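Local coordinates for tyrosine-protein phosphatase non-receptor type 18 (Homo sapiens, PDB 2OC3) that removes phosphate from tyrosine residues of proteins, acting on autophosphorylated tyrosine kinases, here seen as its catalytic domain, at residues L122-G127 with V182-E187; L117-L122 with E146-Q151. All blocks are in the same frame, centred on the assembly; numbering follows the deposited sequence.

Both contacts hang on helix 116-125, which lies against the large mixed sheet of the tyrosine phosphatase domain, and their centres are about 11 Å apart. Leu122 belongs to both. Along the chain come 117-122 and 122-127 on the helix, then the loop 146-151, then 182-187 at the turn of a hairpin. In contact 1 the helix end, through Trp124, meets that hairpin; one turn earlier, in contact 2, Phe119 and Trp120 meet the loop. The contacts touch where Val182 CG2 lies 3.5 Å from Trp120 CZ3. Contact 1 is distant from the catalytic centre, whereas in contact 2 the side chain of Tyr148 is about 10 Å from that of Cys233, consistent with a second-shell position.

Contact 1 of 2, residues L122-G127 with V182-E187; sequences LVWEFG and VTFQKE
Phe184 lies over one face of the Trp124 indole, while Val182 O and Glu187 CB sit at its edge, near the ring plane. Trp124 thereby joins the C-terminal end of helix 116-125 to a beta hairpin of the phosphatase sheet, whose strands 175-184 and 187-196 are linked by a type I' turn. Gln185 and Lys186 take the two left-handed corner positions, closed by Phe184 N to Glu187 O (2.9 Å) and Glu187 N to Phe184 O.

Phe184 uses two parts of its side chain. Its CB stands over the centre of the indole six-membered ring, almost exactly on the ring normal, in a CH-pi contact. The phenyl ring presents its edge to the five-membered ring, Phe184 CD2 coming 3.5 Å from Trp124 NE1, with the planes 59° apart in a T-shaped pair. Trp124 CG is anti to its backbone N (chi1 -166°), which carries the indole out to the hairpin; Trp124 CZ3 packs 3.9 Å from Val182 CG1.

Glu187, its chain extended, runs past the far end of the indole, and its carboxylate makes a salt bridge with Arg189. Arg189 also forms a cation-pi contact with Trp124 and donates to Trp124 O. The helix itself ends in a Schellman motif with Gly127 at C', its two bonds running from Val128 N to Val123 O and from Gly127 N to Trp124 O (3.1 Å).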
# COMPACT_ATOMS: atom_id res chain seq x y z
N LEU A 122 10.54 -6.92 6.36
CA LEU A 122 9.16 -7.15 5.91
C LEU A 122 9.19 -7.71 4.49
O LEU A 122 8.61 -8.77 4.23
CB LEU A 122 8.34 -5.85 5.99
CG LEU A 122 6.88 -5.85 5.53
CD1 LEU A 122 6.17 -4.63 6.11
CD2 LEU A 122 6.75 -5.80 4.02
N VAL A 123 9.87 -7.00 3.58
CA VAL A 123 9.90 -7.41 2.18
C VAL A 123 10.48 -8.84 2.07
O VAL A 123 9.96 -9.70 1.36
CB VAL A 123 10.70 -6.39 1.37
CG1 VAL A 123 11.02 -6.95 -0.03
CG2 VAL A 123 9.96 -5.07 1.31
N TRP A 124 11.57 -9.09 2.79
CA TRP A 124 12.23 -10.41 2.68
C TRP A 124 11.38 -11.53 3.29
O TRP A 124 11.13 -12.59 2.72
CB TRP A 124 13.57 -10.34 3.39
CG TRP A 124 14.47 -11.51 3.06
CD1 TRP A 124 14.53 -12.71 3.71
CD2 TRP A 124 15.36 -11.61 1.93
NE1 TRP A 124 15.41 -13.54 3.08
CE2 TRP A 124 15.97 -12.89 2.01
CE3 TRP A 124 15.72 -10.75 0.90
CZ2 TRP A 124 16.88 -13.33 1.06
CZ3 TRP A 124 16.66 -11.20 -0.02
CH2 TRP A 124 17.21 -12.48 0.07
N GLU A 125 10.92 -11.29 4.51
CA GLU A 125 10.22 -12.35 5.26
C GLU A 125 8.99 -12.86 4.52
O GLU A 125 8.73 -14.08 4.50
CB GLU A 125 9.80 -11.85 6.65
CG GLU A 125 8.98 -12.89 7.43
CD GLU A 125 8.84 -12.59 8.92
OE1 GLU A 125 9.41 -11.60 9.42
OE2 GLU A 125 8.15 -13.43 9.57
N PHE A 126 8.22 -11.95 3.92
CA PHE A 126 6.99 -12.32 3.24
C PHE A 126 7.16 -12.58 1.73
O PHE A 126 6.17 -12.85 1.06
CB PHE A 126 5.88 -11.29 3.60
CG PHE A 126 5.65 -11.23 5.08
CD1 PHE A 126 5.00 -12.27 5.70
CD2 PHE A 126 6.16 -10.24 5.86
CE1 PHE A 126 4.82 -12.26 7.08
CE2 PHE A 126 5.98 -10.23 7.21
CZ PHE A 126 5.32 -11.26 7.81
N GLY A 127 8.41 -12.58 1.25
CA GLY A 127 8.66 -12.95 -0.14
C GLY A 127 8.11 -12.02 -1.18
O GLY A 127 7.79 -12.42 -2.31
N VAL A 182 18.29 -7.57 -4.21
CA VAL A 182 18.32 -7.46 -2.74
C VAL A 182 19.06 -8.72 -2.25
O VAL A 182 18.66 -9.85 -2.56
CB VAL A 182 16.92 -7.41 -2.17
CG1 VAL A 182 17.00 -7.33 -0.67
CG2 VAL A 182 16.14 -6.25 -2.79
N THR A 183 20.14 -8.52 -1.50
CA THR A 183 20.99 -9.60 -1.01
C THR A 183 20.98 -9.61 0.50
O THR A 183 21.22 -8.58 1.14
CB THR A 183 22.42 -9.51 -1.58
OG1 THR A 183 22.32 -9.56 -3.01
CG2 THR A 183 23.29 -10.65 -1.05
N PHE A 184 20.71 -10.79 1.05
CA PHE A 184 20.62 -10.99 2.52
C PHE A 184 21.08 -12.42 2.80
O PHE A 184 20.54 -13.37 2.20
CB PHE A 184 19.16 -10.81 2.95
CG PHE A 184 18.87 -11.19 4.39
CD1 PHE A 184 19.28 -10.36 5.41
CD2 PHE A 184 18.23 -12.37 4.71
CE1 PHE A 184 19.00 -10.68 6.74
CE2 PHE A 184 17.96 -12.72 6.03
CZ PHE A 184 18.35 -11.86 7.04
N GLN A 185 22.03 -12.59 3.73
CA GLN A 185 22.44 -13.94 4.20
C GLN A 185 22.74 -14.87 3.02
O GLN A 185 22.30 -16.01 2.97
CB GLN A 185 21.39 -14.58 5.11
CG GLN A 185 21.27 -13.86 6.44
CD GLN A 185 20.34 -14.52 7.44
OE1 GLN A 185 19.46 -15.32 7.10
NE2 GLN A 185 20.52 -14.15 8.71
N LYS A 186 23.49 -14.32 2.08
CA LYS A 186 24.09 -15.10 0.95
C LYS A 186 23.11 -15.52 -0.16
O LYS A 186 23.48 -16.28 -1.07
CB LYS A 186 24.96 -16.25 1.46
CG LYS A 186 26.01 -15.76 2.49
CD LYS A 186 26.89 -16.88 3.00
CE LYS A 186 27.77 -16.36 4.15
NZ LYS A 186 28.82 -17.33 4.56
N GLU A 187 21.89 -14.96 -0.12
CA GLU A 187 20.83 -15.12 -1.13
C GLU A 187 20.54 -13.78 -1.78
O GLU A 187 20.52 -12.75 -1.10
CB GLU A 187 19.55 -15.68 -0.49
CG GLU A 187 18.40 -15.83 -1.42
CD GLU A 187 17.22 -16.60 -0.80
OE1 GLU A 187 17.47 -17.56 -0.06
OE2 GLU A 187 16.06 -16.24 -1.03

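Contact 2 of 2, residues L117-L122 with E146-Q151; sequences LDFWRL and ERYWAQ
Among the aromatic contacts, Phe119 from the helix lies over one face of Tyr148. Phe119 CE2 comes within 3.6 Å of Tyr148 CD1, the two planes being inclined at 40° and the ring centroids 4.4 Å apart. On the opposite face of the tyrosine, over its centre, lies Trp149 CE3, so that the ring is clamped between helix and loop. Trp120 instead approaches Tyr148 at the ring edge, Trp120 CZ2 standing 3.9 Å from Tyr148 CD1. With chi1 at 55°, Tyr148 CG sits between its own backbone N and carbonyl carbon, which lays the ring alongside that of Phe119.

The loop is the counterpart of the KCxxYWP motif of classical tyrosine phosphatases, with Ala150 in the place of its proline, and the tyrosine in it reaches the active-site region: its hydroxyl is hydrogen-bonded to His232, next to the predicted nucleophile Cys233, and to Gln193. A phenylalanine here lacks the hydroxyl and would probably leave His232 and Gln193 without the partner they share.

Among the polar contacts, one bond crosses, a weak one from Trp120 NE1 to Tyr148 O (3.2 Å, bent to 135°), with the oxygen near the indole plane. Within the loop, Arg147 lays CG over the Trp149 ring and curls back, Arg147 NH1 donating to Trp149 O at 2.9 Å in the carbonyl plane.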
# COMPACT_ATOMS: atom_id res chain seq x y z
N LEU A 117 15.77 -0.89 7.92
CA LEU A 117 16.09 -2.30 8.10
C LEU A 117 14.78 -3.09 8.29
O LEU A 117 14.61 -4.21 7.75
CB LEU A 117 17.07 -2.51 9.29
CG LEU A 117 17.32 -3.95 9.70
CD1 LEU A 117 17.86 -4.75 8.53
CD2 LEU A 117 18.31 -3.97 10.86
N ASP A 118 13.85 -2.54 9.08
CA ASP A 118 12.57 -3.23 9.29
C ASP A 118 11.74 -3.38 8.02
O ASP A 118 11.09 -4.39 7.77
CB ASP A 118 11.79 -2.54 10.39
CG ASP A 118 12.49 -2.60 11.75
OD1 ASP A 118 13.27 -3.55 11.98
OD2 ASP A 118 12.22 -1.67 12.56
N PHE A 119 11.75 -2.34 7.19
CA PHE A 119 11.11 -2.39 5.89
C PHE A 119 11.65 -3.55 5.04
O PHE A 119 10.89 -4.32 4.47
CB PHE A 119 11.28 -1.05 5.16
CG PHE A 119 10.67 -1.01 3.83
CD1 PHE A 119 9.34 -0.63 3.69
CD2 PHE A 119 11.41 -1.26 2.70
CE1 PHE A 119 8.76 -0.54 2.42
CE2 PHE A 119 10.84 -1.20 1.45
CZ PHE A 119 9.51 -0.85 1.32
N TRP A 120 12.97 -3.69 5.00
CA TRP A 120 13.55 -4.84 4.23
C TRP A 120 13.29 -6.18 4.89
O TRP A 120 13.07 -7.17 4.22
CB TRP A 120 15.02 -4.60 3.90
CG TRP A 120 15.18 -3.58 2.81
CD1 TRP A 120 15.70 -2.32 2.92
CD2 TRP A 120 14.75 -3.72 1.45
NE1 TRP A 120 15.61 -1.68 1.72
CE2 TRP A 120 15.07 -2.51 0.79
CE3 TRP A 120 14.17 -4.74 0.72
CZ2 TRP A 120 14.79 -2.30 -0.57
CZ3 TRP A 120 13.92 -4.54 -0.64
CH2 TRP A 120 14.21 -3.32 -1.25
N ARG A 121 13.26 -6.24 6.23
CA ARG A 121 12.84 -7.49 6.89
C ARG A 121 11.43 -7.91 6.46
O ARG A 121 11.14 -9.10 6.22
CB ARG A 121 12.87 -7.33 8.41
CG ARG A 121 14.26 -7.26 9.05
CD ARG A 121 14.21 -6.74 10.52
NE ARG A 121 13.53 -7.68 11.37
CZ ARG A 121 12.80 -7.39 12.45
NH1 ARG A 121 12.59 -6.15 12.88
NH2 ARG A 121 12.30 -8.41 13.11
N LEU A 122 10.54 -6.92 6.36
CA LEU A 122 9.16 -7.15 5.91
C LEU A 122 9.19 -7.71 4.49
O LEU A 122 8.61 -8.77 4.23
CB LEU A 122 8.34 -5.85 5.99
CG LEU A 122 6.88 -5.85 5.53
CD1 LEU A 122 6.17 -4.63 6.11
CD2 LEU A 122 6.75 -5.80 4.02
N GLU A 146 12.02 7.93 3.51
CA GLU A 146 13.43 7.71 3.22
C GLU A 146 13.66 6.88 1.97
O GLU A 146 12.90 5.94 1.68
CB GLU A 146 14.12 7.07 4.41
CG GLU A 146 14.13 7.95 5.62
CD GLU A 146 14.88 9.26 5.38
OE1 GLU A 146 16.06 9.19 4.96
OE2 GLU A 146 14.28 10.33 5.55
N ARG A 147 14.73 7.18 1.24
CA ARG A 147 15.13 6.36 0.11
C ARG A 147 15.61 5.02 0.65
O ARG A 147 16.57 4.96 1.46
CB ARG A 147 16.23 7.03 -0.70
CG ARG A 147 16.78 6.11 -1.75
CD ARG A 147 17.58 6.85 -2.78
NE ARG A 147 18.79 7.46 -2.22
CZ ARG A 147 19.94 6.81 -2.01
NH1 ARG A 147 20.06 5.50 -2.23
NH2 ARG A 147 20.99 7.48 -1.52
N TYR A 148 14.98 3.95 0.20
CA TYR A 148 15.36 2.59 0.55
C TYR A 148 15.89 1.79 -0.61
O TYR A 148 16.26 0.62 -0.43
CB TYR A 148 14.17 1.90 1.18
CG TYR A 148 12.92 1.91 0.32
CD1 TYR A 148 12.73 0.95 -0.70
CD2 TYR A 148 11.88 2.81 0.56
CE1 TYR A 148 11.61 0.92 -1.48
CE2 TYR A 148 10.72 2.80 -0.26
CZ TYR A 148 10.59 1.83 -1.25
OH TYR A 148 9.45 1.76 -2.00
N TRP A 149 15.89 2.38 -1.79
CA TRP A 149 16.40 1.77 -3.03
C TRP A 149 17.79 2.35 -3.32
O TRP A 149 18.16 3.42 -2.82
CB TRP A 149 15.44 2.03 -4.18
CG TRP A 149 15.21 3.47 -4.47
CD1 TRP A 149 15.90 4.24 -5.34
CD2 TRP A 149 14.22 4.35 -3.86
NE1 TRP A 149 15.45 5.53 -5.31
CE2 TRP A 149 14.42 5.63 -4.41
CE3 TRP A 149 13.20 4.18 -2.91
CZ2 TRP A 149 13.63 6.70 -4.09
CZ3 TRP A 149 12.44 5.29 -2.55
CH2 TRP A 149 12.67 6.53 -3.12
N ALA A 150 18.54 1.61 -4.14
CA ALA A 150 19.91 1.97 -4.50
C ALA A 150 19.87 2.88 -5.70
O ALA A 150 18.88 2.95 -6.43
CB ALA A 150 20.71 0.72 -4.81
N GLN A 151 20.96 3.62 -5.86
CA GLN A 151 21.15 4.46 -7.03
C GLN A 151 22.23 3.87 -7.93
O GLN A 151 22.93 2.92 -7.56
CB GLN A 151 21.43 5.90 -6.62
CG GLN A 151 20.16 6.51 -5.99
CD GLN A 151 20.28 7.96 -5.54
OE1 GLN A 151 19.32 8.72 -5.64
NE2 GLN A 151 21.44 8.33 -4.99